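Local atomic coordinates of fucolectin-related protein (Streptococcus pneumoniae, PDB entry 2WMF), a protein that probably hydrolyses host blood-group carbohydrate antigens as the catalytic module of a family 98 glycoside hydrolase, a step probably linked to fucose utilization. Residues S42-N47 and N51-G56; K60-A65 and A74-H79; H79-C84 and K502-E507; K103-A108 and I113-V118; L147-Y152 and N291-A296. All blocks are in the same frame, centred on the assembly; numbering follows the deposited sequence.

In the fold
All five contacts involve the eight-stranded parallel barrel, but at different depths. Interaction 5 crosses its interior from strand 143-149 to strand 289-293, its centre about 11 Å from that of the chain, and brings amide and carboxylate groups against leucine and isoleucine. Interactions 2 and 4 lie on the outside of the barrel wall and pack helices 59-64 and 95-111 on strands 74-79 and 115-121; both are buried and mainly apolar, and Ile76 and Phe116 tie their strands together. Interactions 1 and 3 gather where strands 39-45 and 74-79 end, with backbone bonds, tryptophans and a lysine. Interaction 3, partly buried, joins the barrel to residues 502-507, whose Trp504 also meets the tryptophans of interaction 1.

Interaction 1 of 5, residues S42-N47 and N51-G56; sequences SPLYGN and NGLWWG
Tyr45 and Trp55 meet as an offset edge-to-face pair: the six-membered ring of Trp55 turns its edge to the face of Tyr45, with the planes at 90° and the centroids 5.2 Å apart. Within this pair the nearest atoms are Trp55 CZ3 and Tyr45 CD2, at 3.3 Å. Trp54 CD1 sits over the centre of the Trp55 ring, so the two tryptophans are held against each other as well as against the strand. Trp54 also crosses Asn47, whose ND2 lies at the indole edge, whose amide plane stands 67° from the ring and whose OD1 comes within 3.6 Å of Trp54 CE3. With its CG anti to the backbone N (chi1 -163°), Asn47 carries its amide to that ring; OD1 is also hydrogen-bonded by Lys82. The backbones are pinned by Trp54 N to Tyr45 O (2.8 Å) and by Asn47 N to Gly52 O (3.0 Å). Water 1 accepts from Tyr45 N and donates to Trp54 O, while water 2 links Asn47 ND2 to Leu53 O. A single beta bridge, Gly46 with Leu53, thus folds the chain back just after strand 39-45, the first strand of a (beta/alpha)8 barrel, in the loop leading to helix 59-64.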
# COMPACT_ATOMS: atom_id res chain seq x y z
N SER A 42 -9.36 7.05 2.90
CA SER A 42 -10.24 7.00 1.73
C SER A 42 -10.53 8.43 1.27
O SER A 42 -10.95 9.26 2.06
CB SER A 42 -11.54 6.26 2.04
OG SER A 42 -11.30 5.00 2.64
N PRO A 43 -10.24 8.73 -0.01
CA PRO A 43 -10.29 10.11 -0.47
C PRO A 43 -11.56 10.59 -1.18
O PRO A 43 -12.21 9.83 -1.94
CB PRO A 43 -9.13 10.16 -1.48
CG PRO A 43 -9.15 8.81 -2.07
CD PRO A 43 -9.67 7.84 -1.05
N LEU A 44 -11.89 11.85 -0.90
CA LEU A 44 -12.89 12.64 -1.65
C LEU A 44 -12.19 13.86 -2.33
O LEU A 44 -11.17 14.38 -1.86
CB LEU A 44 -13.97 13.16 -0.68
CG LEU A 44 -14.88 12.08 -0.05
CD1 LEU A 44 -15.73 12.71 1.11
CD2 LEU A 44 -15.80 11.29 -1.09
N TYR A 45 -12.79 14.34 -3.42
CA TYR A 45 -12.18 15.32 -4.31
C TYR A 45 -13.15 16.48 -4.58
O TYR A 45 -14.32 16.25 -4.89
CB TYR A 45 -11.75 14.66 -5.63
CG TYR A 45 -10.70 13.62 -5.38
CD1 TYR A 45 -9.36 13.92 -5.44
CD2 TYR A 45 -11.06 12.34 -5.02
CE1 TYR A 45 -8.40 12.95 -5.15
CE2 TYR A 45 -10.11 11.36 -4.73
CZ TYR A 45 -8.77 11.68 -4.79
OH TYR A 45 -7.81 10.72 -4.51
N GLY A 46 -12.64 17.71 -4.49
CA GLY A 46 -13.43 18.89 -4.75
C GLY A 46 -13.89 19.02 -6.18
O GLY A 46 -13.19 18.66 -7.11
N ASN A 47 -15.12 19.45 -6.34
CA ASN A 47 -15.66 19.92 -7.62
C ASN A 47 -15.88 21.43 -7.50
O ASN A 47 -16.32 21.91 -6.47
CB ASN A 47 -16.99 19.22 -7.94
CG ASN A 47 -17.40 19.34 -9.42
OD1 ASN A 47 -16.60 19.72 -10.27
ND2 ASN A 47 -18.64 18.99 -9.73
N ASN A 51 -22.46 19.96 -5.58
CA ASN A 51 -22.33 19.89 -4.12
C ASN A 51 -20.89 20.08 -3.60
O ASN A 51 -20.61 19.88 -2.40
CB ASN A 51 -22.94 18.57 -3.57
CG ASN A 51 -22.05 17.36 -3.80
OD1 ASN A 51 -22.20 16.31 -3.14
ND2 ASN A 51 -21.10 17.49 -4.72
N GLY A 52 -19.99 20.43 -4.51
CA GLY A 52 -18.58 20.59 -4.17
C GLY A 52 -17.73 19.34 -4.16
O GLY A 52 -16.56 19.43 -3.73
N LEU A 53 -18.25 18.18 -4.59
CA LEU A 53 -17.44 16.92 -4.68
C LEU A 53 -17.59 16.17 -6.02
O LEU A 53 -18.66 16.14 -6.62
CB LEU A 53 -17.75 15.94 -3.51
CG LEU A 53 -17.50 16.43 -2.08
CD1 LEU A 53 -18.08 15.41 -1.11
CD2 LEU A 53 -16.00 16.65 -1.81
N TRP A 54 -16.49 15.60 -6.47
CA TRP A 54 -16.40 14.87 -7.74
C TRP A 54 -16.88 13.43 -7.57
O TRP A 54 -17.07 12.94 -6.44
CB TRP A 54 -14.96 14.95 -8.25
CG TRP A 54 -14.76 14.57 -9.69
CD1 TRP A 54 -13.93 13.59 -10.16
CD2 TRP A 54 -15.37 15.16 -10.84
NE1 TRP A 54 -13.97 13.54 -11.54
CE2 TRP A 54 -14.86 14.48 -11.98
CE3 TRP A 54 -16.30 16.18 -11.01
CZ2 TRP A 54 -15.26 14.80 -13.28
CZ3 TRP A 54 -16.70 16.49 -12.32
CH2 TRP A 54 -16.19 15.80 -13.42
N TRP A 55 -17.13 12.74 -8.68
CA TRP A 55 -17.48 11.30 -8.69
C TRP A 55 -18.82 10.97 -8.02
O TRP A 55 -19.11 9.83 -7.70
CB TRP A 55 -16.30 10.46 -8.11
CG TRP A 55 -15.20 10.26 -9.12
CD1 TRP A 55 -15.36 9.91 -10.43
CD2 TRP A 55 -13.80 10.48 -8.93
NE1 TRP A 55 -14.13 9.83 -11.05
CE2 TRP A 55 -13.16 10.22 -10.15
CE3 TRP A 55 -13.01 10.87 -7.84
CZ2 TRP A 55 -11.79 10.28 -10.30
CZ3 TRP A 55 -11.64 10.98 -8.01
CH2 TRP A 55 -11.06 10.67 -9.22
N GLY A 56 -19.67 11.99 -7.87
CA GLY A 56 -21.00 11.77 -7.34
C GLY A 56 -21.07 11.41 -5.87
O GLY A 56 -22.10 10.95 -5.39
O HOH W 1 -15.02 12.74 -4.53
O HOH W 2 -20.53 17.85 -7.80

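Interaction 2 of 5, residues K60-A65 and A74-H79; sequences KGAWEA and AAIELH
Helix 60-64 runs roughly antiparallel to strand 74-79, inclined at 148°, with the axes 9.3 Å from each other at closest approach, and no hydrogen bond crosses between them. The contact is carried by Ala62 and Trp63 on the helix and by Ala74 and Ile76 on the strand. Ile76 points its CB toward the helix and ends in CD1, which meets the methyl of Ala62 at 4.0 Å. Its CG1 lies 4.0 Å from Trp63 CE3, the two side chains crossing at a slant. The indole gets there because Trp63 CG is anti to the backbone N (chi1 -164°), which swings the six-membered ring over to the strand. Farther along that ring, CZ3 touches Ala74 CB at 4.1 Å, and the carbonyl O of Ala74 lies at the ring edge, near its plane, 3.7 Å from CH2. Lys71 adds a cation-pi contact to the same indole. Within the unit strand 39-45, helix 59-64, strand 74-79, Leu44 touches both Ala62 and Ile76, and Ile113 and Pro114, leading into strand 115-121, border Trp63 where that strand adjoins strand 74-79.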
# COMPACT_ATOMS: atom_id res chain seq x y z
N LYS A 60 -21.01 12.21 3.94
CA LYS A 60 -21.81 11.26 4.69
C LYS A 60 -21.71 9.86 4.06
O LYS A 60 -21.52 8.86 4.75
CB LYS A 60 -23.27 11.75 4.76
CG LYS A 60 -24.18 10.84 5.52
CD LYS A 60 -25.49 11.61 5.86
CE LYS A 60 -26.41 10.76 6.67
NZ LYS A 60 -27.01 9.68 5.85
N GLY A 61 -21.79 9.78 2.74
CA GLY A 61 -21.69 8.50 2.05
C GLY A 61 -20.33 7.83 2.18
O GLY A 61 -20.24 6.60 2.27
N ALA A 62 -19.29 8.65 2.17
CA ALA A 62 -17.92 8.14 2.33
C ALA A 62 -17.78 7.45 3.69
O ALA A 62 -17.20 6.37 3.80
CB ALA A 62 -16.90 9.27 2.22
N TRP A 63 -18.27 8.10 4.76
CA TRP A 63 -18.13 7.50 6.09
C TRP A 63 -19.07 6.29 6.23
O TRP A 63 -18.72 5.27 6.83
CB TRP A 63 -18.34 8.55 7.16
CG TRP A 63 -17.86 8.17 8.52
CD1 TRP A 63 -18.59 8.18 9.65
CD2 TRP A 63 -16.52 7.83 8.90
NE1 TRP A 63 -17.81 7.83 10.73
CE2 TRP A 63 -16.53 7.60 10.29
CE3 TRP A 63 -15.32 7.67 8.20
CZ2 TRP A 63 -15.38 7.22 11.00
CZ3 TRP A 63 -14.19 7.27 8.89
CH2 TRP A 63 -14.22 7.05 10.28
N GLU A 64 -20.25 6.36 5.61
CA GLU A 64 -21.14 5.18 5.55
C GLU A 64 -20.48 3.97 4.89
O GLU A 64 -20.77 2.83 5.25
CB GLU A 64 -22.47 5.51 4.87
CG GLU A 64 -23.32 6.41 5.78
CD GLU A 64 -24.59 6.92 5.14
OE1 GLU A 64 -24.77 6.73 3.91
OE2 GLU A 64 -25.42 7.54 5.88
N ALA A 65 -19.57 4.22 3.96
CA ALA A 65 -18.88 3.16 3.23
C ALA A 65 -17.87 2.38 4.08
O ALA A 65 -17.46 1.27 3.73
CB ALA A 65 -18.15 3.75 1.99
N ALA A 74 -9.76 4.46 10.65
CA ALA A 74 -10.02 5.10 9.34
C ALA A 74 -10.19 6.62 9.42
O ALA A 74 -10.56 7.16 10.45
CB ALA A 74 -11.25 4.47 8.66
N ALA A 75 -10.00 7.27 8.28
CA ALA A 75 -10.26 8.67 8.12
C ALA A 75 -10.49 8.96 6.64
O ALA A 75 -10.12 8.16 5.77
CB ALA A 75 -9.11 9.52 8.64
N ILE A 76 -11.06 10.12 6.40
CA ILE A 76 -11.36 10.60 5.07
C ILE A 76 -10.38 11.70 4.65
O ILE A 76 -10.15 12.69 5.38
CB ILE A 76 -12.81 11.13 4.96
CG1 ILE A 76 -13.81 10.05 5.38
CG2 ILE A 76 -13.09 11.65 3.55
CD1 ILE A 76 -13.73 8.74 4.56
N GLU A 77 -9.78 11.52 3.48
CA GLU A 77 -8.88 12.54 2.89
C GLU A 77 -9.75 13.49 2.05
O GLU A 77 -10.66 13.06 1.35
CB GLU A 77 -7.83 11.88 1.97
CG GLU A 77 -7.19 12.89 0.99
CD GLU A 77 -6.35 12.28 -0.10
OE1 GLU A 77 -5.59 11.35 0.18
OE2 GLU A 77 -6.39 12.78 -1.27
N LEU A 78 -9.50 14.79 2.22
CA LEU A 78 -10.19 15.83 1.49
C LEU A 78 -9.20 16.52 0.60
O LEU A 78 -8.36 17.24 1.06
CB LEU A 78 -10.85 16.83 2.45
CG LEU A 78 -12.03 16.28 3.28
CD1 LEU A 78 -12.35 17.30 4.42
CD2 LEU A 78 -13.28 16.02 2.44
N HIS A 79 -9.33 16.28 -0.71
CA HIS A 79 -8.45 16.83 -1.73
C HIS A 79 -9.22 17.89 -2.52
O HIS A 79 -10.25 17.59 -3.11
CB HIS A 79 -7.97 15.71 -2.70
CG HIS A 79 -6.79 16.11 -3.54
ND1 HIS A 79 -6.64 17.37 -4.10
CD2 HIS A 79 -5.69 15.41 -3.91
CE1 HIS A 79 -5.49 17.42 -4.76
NE2 HIS A 79 -4.89 16.25 -4.64

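Interaction 3 of 5, residues H79-C84 and K502-E507; sequences HPAKVC and KSWKKE
The Lys82 chain runs alongside Trp504, counter to it, and ends on the tryptophan's own backbone: Lys82 NZ donates to Trp504 O at 3.0 Å, tilted 29° from the carbonyl plane. On the way, Lys82 CG passes 3.8 Å from Trp504 CE3 and CD lies 3.9 Å from Trp504 CB. A bend at chi3 (72°) in an otherwise extended chain brings the ammonium round to the carbonyl. Beyond CE3, the ring reaches Ala81, whose methyl is 4.1 Å from CH2. In the next shell, Ala81 N is hydrogen-bonded to His79 ND1 at 3.1 Å, and Val83 N to Pro80 O, which fixes the turn that presents Ala81 and Lys82. In the other segment, residues 502-505 form a type II beta turn with Trp504 at its third position (phi 70°), closed by Lys505 N to Lys502 O at 3.0 Å; Lys505 is the N-cap of the helix that follows. Glu508 OE1 accepts from Trp504 N, and the rings of Trp54 and Trp55 meet the Trp504 indole. Lys82 NZ has a second acceptor in Asn47 OD1, so two neutral oxygens accept from the ammonium. The link between the barrel and residues 502-507 therefore pairs aliphatic-aromatic packing with a charge-assisted hydrogen bond.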
# COMPACT_ATOMS: atom_id res chain seq x y z
N HIS A 79 -9.33 16.28 -0.71
CA HIS A 79 -8.45 16.83 -1.73
C HIS A 79 -9.22 17.89 -2.52
O HIS A 79 -10.25 17.59 -3.11
CB HIS A 79 -7.97 15.71 -2.70
CG HIS A 79 -6.79 16.11 -3.54
ND1 HIS A 79 -6.64 17.37 -4.10
CD2 HIS A 79 -5.69 15.41 -3.91
CE1 HIS A 79 -5.49 17.42 -4.76
NE2 HIS A 79 -4.89 16.25 -4.64
N PRO A 80 -8.74 19.14 -2.52
CA PRO A 80 -9.53 20.20 -3.13
C PRO A 80 -9.69 20.03 -4.64
O PRO A 80 -10.68 20.52 -5.20
CB PRO A 80 -8.77 21.48 -2.76
CG PRO A 80 -7.33 21.03 -2.53
CD PRO A 80 -7.47 19.65 -1.94
N ALA A 81 -8.74 19.35 -5.28
CA ALA A 81 -8.92 18.89 -6.68
C ALA A 81 -9.41 20.02 -7.60
O ALA A 81 -8.69 21.00 -7.75
CB ALA A 81 -9.86 17.67 -6.72
N LYS A 82 -10.64 19.94 -8.13
CA LYS A 82 -11.08 20.90 -9.18
C LYS A 82 -11.34 22.31 -8.64
O LYS A 82 -11.47 23.25 -9.41
CB LYS A 82 -12.33 20.41 -9.90
CG LYS A 82 -12.15 19.11 -10.66
CD LYS A 82 -13.46 18.67 -11.25
CE LYS A 82 -13.88 19.57 -12.43
NZ LYS A 82 -15.24 19.14 -12.93
N VAL A 83 -11.40 22.45 -7.32
CA VAL A 83 -11.53 23.76 -6.68
C VAL A 83 -10.25 24.58 -6.88
O VAL A 83 -10.30 25.81 -6.90
CB VAL A 83 -11.86 23.59 -5.16
CG1 VAL A 83 -11.74 24.92 -4.39
CG2 VAL A 83 -13.25 22.99 -5.01
N CYS A 84 -9.11 23.90 -7.06
CA CYS A 84 -7.84 24.57 -7.26
C CYS A 84 -7.77 25.27 -8.62
O CYS A 84 -8.13 24.68 -9.65
CB CYS A 84 -6.65 23.59 -7.15
SG CYS A 84 -6.55 22.61 -5.62
N LYS A 502 -9.61 13.60 -20.59
CA LYS A 502 -10.92 13.93 -20.05
C LYS A 502 -11.04 13.68 -18.54
O LYS A 502 -12.16 13.66 -18.00
CB LYS A 502 -12.01 13.14 -20.78
CG LYS A 502 -12.00 13.28 -22.30
CD LYS A 502 -12.10 14.70 -22.74
CE LYS A 502 -12.23 14.79 -24.27
NZ LYS A 502 -12.04 16.24 -24.62
N SER A 503 -9.90 13.47 -17.87
CA SER A 503 -9.86 13.49 -16.40
C SER A 503 -10.51 14.80 -15.92
O SER A 503 -10.29 15.87 -16.51
CB SER A 503 -8.43 13.46 -15.85
OG SER A 503 -7.75 12.27 -16.13
N TRP A 504 -11.35 14.72 -14.89
CA TRP A 504 -11.99 15.89 -14.31
C TRP A 504 -13.07 16.51 -15.25
O TRP A 504 -13.58 17.59 -14.95
CB TRP A 504 -11.01 16.98 -13.80
CG TRP A 504 -9.90 16.47 -12.94
CD1 TRP A 504 -8.58 16.52 -13.23
CD2 TRP A 504 -10.01 15.80 -11.68
NE1 TRP A 504 -7.86 15.94 -12.24
CE2 TRP A 504 -8.70 15.48 -11.27
CE3 TRP A 504 -11.08 15.46 -10.85
CZ2 TRP A 504 -8.42 14.82 -10.05
CZ3 TRP A 504 -10.80 14.82 -9.63
CH2 TRP A 504 -9.49 14.50 -9.26
N LYS A 505 -13.45 15.78 -16.29
CA LYS A 505 -14.49 16.20 -17.25
C LYS A 505 -15.64 15.18 -17.34
O LYS A 505 -15.60 14.12 -16.71
CB LYS A 505 -13.85 16.46 -18.63
CG LYS A 505 -12.76 17.52 -18.60
CD LYS A 505 -12.21 17.80 -19.99
CE LYS A 505 -11.29 19.03 -20.06
NZ LYS A 505 -10.10 19.01 -19.13
N LYS A 506 -16.68 15.51 -18.12
CA LYS A 506 -17.90 14.69 -18.18
C LYS A 506 -17.67 13.23 -18.56
O LYS A 506 -18.34 12.33 -18.05
CB LYS A 506 -18.92 15.34 -19.18
CG LYS A 506 -18.47 15.35 -20.63
CD LYS A 506 -19.55 15.97 -21.56
CE LYS A 506 -19.34 15.51 -23.00
NZ LYS A 506 -19.52 16.62 -23.95
N GLU A 507 -16.70 12.96 -19.44
CA GLU A 507 -16.42 11.59 -19.84
C GLU A 507 -15.99 10.74 -18.64
O GLU A 507 -16.34 9.56 -18.56
CB GLU A 507 -15.34 11.52 -20.94
CG GLU A 507 -15.80 12.09 -22.29
CD GLU A 507 -15.63 13.60 -22.44
OE1 GLU A 507 -15.26 14.37 -21.48
OE2 GLU A 507 -15.88 14.04 -23.61

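Interaction 4 of 5, residues K103-A108 and I113-V118; sequences KMLEEA and IPVFLV
Leu105 and Val115 touch across a helix-strand layer of the (beta/alpha)8 barrel, in the beta-alpha-beta unit formed by strand 74-79, helix 95-111 and strand 115-121. The helical segment 103-108 and strand 115-118 run almost exactly antiparallel, at 173°, with their axes 10.2 Å apart. Leu105 can be followed outward. Its CB leaves the helix beside the strand instead of facing it, and CG, anti to the carbonyl carbon (chi1 -76°), brings the branch point round. From there the two methyls divide: CD2 reaches Val115 CG2 at 4.0 Å, whereas CD1 meets Leu117 CD1 at 4.3 Å. One leucine thus spans two strand residues that point their CB atoms to the helix, Phe116 between them facing the other way. Val115 is shared in turn, since its second methyl, CG1, lies 3.7 Å from Ala108 CB. That same alanine CB lies 3.5 Å from the carbonyl O of Ile113. Around this layer, Tyr140 touches Leu105, Val142 borders Ala108, and Leu59 of helix 59-64 reaches both Ala108 and Ile113. In the turn that leaves helix 95-111, before the strand begins, the chain is tied by its backbone: Ile113 N donates to Ala108 O at 2.9 Å with an N-H...O angle of 168°.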
# COMPACT_ATOMS: atom_id res chain seq x y z
N LYS A 103 -15.93 24.78 4.42
CA LYS A 103 -17.18 24.06 4.11
C LYS A 103 -17.09 22.59 4.50
O LYS A 103 -17.95 22.05 5.15
CB LYS A 103 -17.55 24.21 2.62
CG LYS A 103 -18.81 23.44 2.18
CD LYS A 103 -18.87 23.37 0.66
CE LYS A 103 -19.94 22.41 0.16
NZ LYS A 103 -21.27 23.07 0.07
N MET A 104 -16.02 21.93 4.05
CA MET A 104 -15.86 20.51 4.30
C MET A 104 -15.59 20.19 5.78
O MET A 104 -16.07 19.20 6.32
CB MET A 104 -14.78 19.92 3.38
CG MET A 104 -15.17 20.02 1.91
SD MET A 104 -16.79 19.35 1.46
CE MET A 104 -16.79 17.68 2.12
N LEU A 105 -14.82 21.07 6.43
CA LEU A 105 -14.57 20.96 7.88
C LEU A 105 -15.86 21.08 8.69
O LEU A 105 -16.12 20.29 9.59
CB LEU A 105 -13.55 21.98 8.33
CG LEU A 105 -12.06 21.65 7.97
CD1 LEU A 105 -11.19 22.89 8.09
CD2 LEU A 105 -11.52 20.50 8.86
N GLU A 106 -16.67 22.06 8.32
CA GLU A 106 -17.97 22.23 8.98
C GLU A 106 -18.85 20.98 8.88
O GLU A 106 -19.43 20.52 9.87
CB GLU A 106 -18.70 23.44 8.38
CG GLU A 106 -18.14 24.78 8.86
CD GLU A 106 -18.52 25.11 10.31
OE1 GLU A 106 -19.70 24.95 10.65
OE2 GLU A 106 -17.64 25.49 11.09
N GLU A 107 -18.91 20.42 7.67
CA GLU A 107 -19.72 19.24 7.44
C GLU A 107 -19.15 18.05 8.23
O GLU A 107 -19.90 17.32 8.89
CB GLU A 107 -19.78 19.00 5.94
CG GLU A 107 -20.77 18.03 5.50
CD GLU A 107 -20.72 17.89 3.97
OE1 GLU A 107 -20.25 18.83 3.27
OE2 GLU A 107 -21.15 16.83 3.49
N ALA A 108 -17.83 17.84 8.15
CA ALA A 108 -17.20 16.74 8.90
C ALA A 108 -17.40 16.88 10.41
O ALA A 108 -17.63 15.87 11.14
CB ALA A 108 -15.68 16.62 8.57
N ILE A 113 -16.81 13.09 11.64
CA ILE A 113 -16.01 12.27 10.69
C ILE A 113 -14.55 12.75 10.73
O ILE A 113 -14.32 13.92 10.43
CB ILE A 113 -16.51 12.44 9.27
CG1 ILE A 113 -17.94 11.91 9.15
CG2 ILE A 113 -15.53 11.71 8.24
CD1 ILE A 113 -18.61 12.27 7.83
N PRO A 114 -13.58 11.87 11.04
CA PRO A 114 -12.16 12.29 11.06
C PRO A 114 -11.65 12.58 9.63
O PRO A 114 -11.87 11.76 8.74
CB PRO A 114 -11.43 11.09 11.68
CG PRO A 114 -12.29 9.92 11.42
CD PRO A 114 -13.73 10.44 11.41
N VAL A 115 -11.02 13.73 9.45
CA VAL A 115 -10.52 14.12 8.16
C VAL A 115 -9.08 14.61 8.17
O VAL A 115 -8.56 15.10 9.18
CB VAL A 115 -11.44 15.19 7.50
CG1 VAL A 115 -12.87 14.65 7.28
CG2 VAL A 115 -11.43 16.52 8.32
N PHE A 116 -8.43 14.46 6.99
CA PHE A 116 -7.14 15.06 6.67
C PHE A 116 -7.31 15.90 5.40
O PHE A 116 -7.97 15.46 4.49
CB PHE A 116 -6.11 13.95 6.35
CG PHE A 116 -5.64 13.18 7.57
CD1 PHE A 116 -4.40 13.42 8.11
CD2 PHE A 116 -6.43 12.17 8.11
CE1 PHE A 116 -3.94 12.70 9.22
CE2 PHE A 116 -5.99 11.43 9.24
CZ PHE A 116 -4.75 11.72 9.79
N LEU A 117 -6.69 17.08 5.36
CA LEU A 117 -6.75 18.00 4.22
C LEU A 117 -5.47 17.88 3.40
O LEU A 117 -4.38 17.89 3.95
CB LEU A 117 -6.86 19.45 4.66
CG LEU A 117 -7.97 19.87 5.62
CD1 LEU A 117 -7.85 21.39 5.87
CD2 LEU A 117 -9.30 19.44 5.04
N VAL A 118 -5.61 17.76 2.08
CA VAL A 118 -4.46 17.86 1.17
C VAL A 118 -4.19 19.35 0.97
O VAL A 118 -5.02 20.05 0.37
CB VAL A 118 -4.72 17.21 -0.19
CG1 VAL A 118 -3.48 17.37 -1.08
CG2 VAL A 118 -5.14 15.70 -0.05

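Interaction 5 of 5, residues L147-Y152 and N291-A296; sequences LNIENY and NFECAA
The amide of Asn291 presents ND2 to Leu147 CD2, 4.0 Å away, so that its nitrogen end meets one methyl of the leucine. The other flat group, the carboxylate of Glu293, brings OE2 to 4.5 Å from the CG2 methyl of Ile149. Both pairs lie inside the (beta/alpha)8 barrel, where strand 143-149, fourth in order, looks across at strand 289-293, the eighth and last. The backbones stay well apart: the nearest CA atoms, those of Ile149 and Asn291, are 11.0 Å from each other, and no hydrogen bond bridges the segments. It is side chains pointing inward from both walls that span the barrel interior. Asn291 sets its CG anti to the backbone N (chi1 -158°), and its amide is held at both ends, ND2 donating to Glu77 of strand 74-79 and OD1 accepting from within its own segment. These two bonds fix the rotation of the amide, while the leucine only packs against it. Toward the end of the strands the acids gather: Glu150 OE1 and Glu293 OE2 are 5.2 Å apart, and Lys212 forms a salt bridge with Glu150 and a long, weak ion pair with Glu293. This is the C-terminal end of the barrel strands, where glycoside hydrolases of this fold carry their active sites, so the acids probably lie in or near that of this enzyme. Within the 291-296 segment, the bond that steadies the amide runs from Phe292 N to Asn291 OD1, at 2.9 Å.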
# COMPACT_ATOMS: atom_id res chain seq x y z
N LEU A 147 -1.94 16.50 4.32
CA LEU A 147 -1.17 15.72 3.36
C LEU A 147 -0.45 16.62 2.35
O LEU A 147 -0.98 17.66 1.92
CB LEU A 147 -2.07 14.80 2.58
CG LEU A 147 -2.74 13.67 3.38
CD1 LEU A 147 -4.26 13.81 3.39
CD2 LEU A 147 -2.25 12.30 2.85
N ASN A 148 0.77 16.17 2.02
CA ASN A 148 1.53 16.65 0.89
C ASN A 148 1.64 15.44 -0.04
O ASN A 148 2.12 14.38 0.37
CB ASN A 148 2.91 17.07 1.36
CG ASN A 148 3.82 17.58 0.24
OD1 ASN A 148 3.43 17.61 -0.92
ND2 ASN A 148 5.03 18.02 0.61
N ILE A 149 1.22 15.61 -1.28
CA ILE A 149 1.15 14.50 -2.23
C ILE A 149 1.77 14.88 -3.56
O ILE A 149 1.34 15.86 -4.15
CB ILE A 149 -0.35 14.07 -2.48
CG1 ILE A 149 -1.04 13.66 -1.18
CG2 ILE A 149 -0.41 12.86 -3.45
CD1 ILE A 149 -2.50 13.21 -1.34
N GLU A 150 2.77 14.11 -4.01
CA GLU A 150 3.23 14.07 -5.42
C GLU A 150 4.00 15.31 -5.88
O GLU A 150 3.42 16.29 -6.29
CB GLU A 150 2.09 13.85 -6.41
CG GLU A 150 2.57 13.60 -7.82
CD GLU A 150 1.38 13.45 -8.79
OE1 GLU A 150 0.47 12.60 -8.55
OE2 GLU A 150 1.34 14.24 -9.76
N ASN A 151 5.33 15.18 -5.93
CA ASN A 151 6.22 16.25 -6.36
C ASN A 151 7.43 15.79 -7.16
O ASN A 151 8.26 16.59 -7.52
CB ASN A 151 6.74 17.02 -5.13
CG ASN A 151 5.64 17.60 -4.29
OD1 ASN A 151 5.16 18.69 -4.56
ND2 ASN A 151 5.21 16.85 -3.25
N TYR A 152 7.53 14.48 -7.41
CA TYR A 152 8.75 13.91 -8.05
C TYR A 152 9.01 14.50 -9.46
O TYR A 152 10.15 14.51 -9.91
CB TYR A 152 8.71 12.34 -8.04
CG TYR A 152 7.35 11.81 -8.45
CD1 TYR A 152 6.93 11.81 -9.80
CD2 TYR A 152 6.46 11.33 -7.50
CE1 TYR A 152 5.64 11.36 -10.13
CE2 TYR A 152 5.22 10.91 -7.83
CZ TYR A 152 4.81 10.90 -9.16
OH TYR A 152 3.50 10.48 -9.42
N ASN A 291 -3.23 4.42 1.72
CA ASN A 291 -3.99 5.35 0.93
C ASN A 291 -4.03 4.82 -0.51
O ASN A 291 -3.24 3.96 -0.84
CB ASN A 291 -3.34 6.75 1.00
CG ASN A 291 -4.28 7.91 0.68
OD1 ASN A 291 -5.41 7.75 0.20
ND2 ASN A 291 -3.78 9.13 0.99
N PHE A 292 -4.95 5.33 -1.33
CA PHE A 292 -5.25 4.75 -2.64
C PHE A 292 -5.70 5.77 -3.66
O PHE A 292 -6.40 6.74 -3.32
CB PHE A 292 -6.35 3.68 -2.53
CG PHE A 292 -5.98 2.60 -1.58
CD1 PHE A 292 -5.27 1.48 -2.02
CD2 PHE A 292 -6.23 2.75 -0.22
CE1 PHE A 292 -4.87 0.50 -1.13
CE2 PHE A 292 -5.82 1.77 0.71
CZ PHE A 292 -5.11 0.66 0.24
N GLU A 293 -5.32 5.51 -4.90
CA GLU A 293 -5.94 6.10 -6.09
C GLU A 293 -6.02 5.00 -7.13
O GLU A 293 -5.39 3.98 -6.98
CB GLU A 293 -5.06 7.24 -6.65
CG GLU A 293 -4.82 8.40 -5.74
CD GLU A 293 -4.07 9.59 -6.41
OE1 GLU A 293 -4.33 9.86 -7.62
OE2 GLU A 293 -3.24 10.23 -5.73
N CYS A 294 -6.78 5.17 -8.21
CA CYS A 294 -7.81 6.21 -8.44
C CYS A 294 -9.16 5.79 -7.81
O CYS A 294 -9.68 4.70 -8.10
CB CYS A 294 -8.02 6.38 -9.93
SG CYS A 294 -9.37 7.54 -10.37
N ALA A 295 -9.70 6.68 -6.97
CA ALA A 295 -10.86 6.43 -6.10
C ALA A 295 -12.12 6.04 -6.83
O ALA A 295 -12.97 5.37 -6.25
CB ALA A 295 -11.13 7.68 -5.23
N ALA A 296 -12.21 6.38 -8.12
CA ALA A 296 -13.34 5.89 -8.91
C ALA A 296 -13.37 4.38 -8.98
O ALA A 296 -14.46 3.78 -9.12
CB ALA A 296 -13.40 6.52 -10.34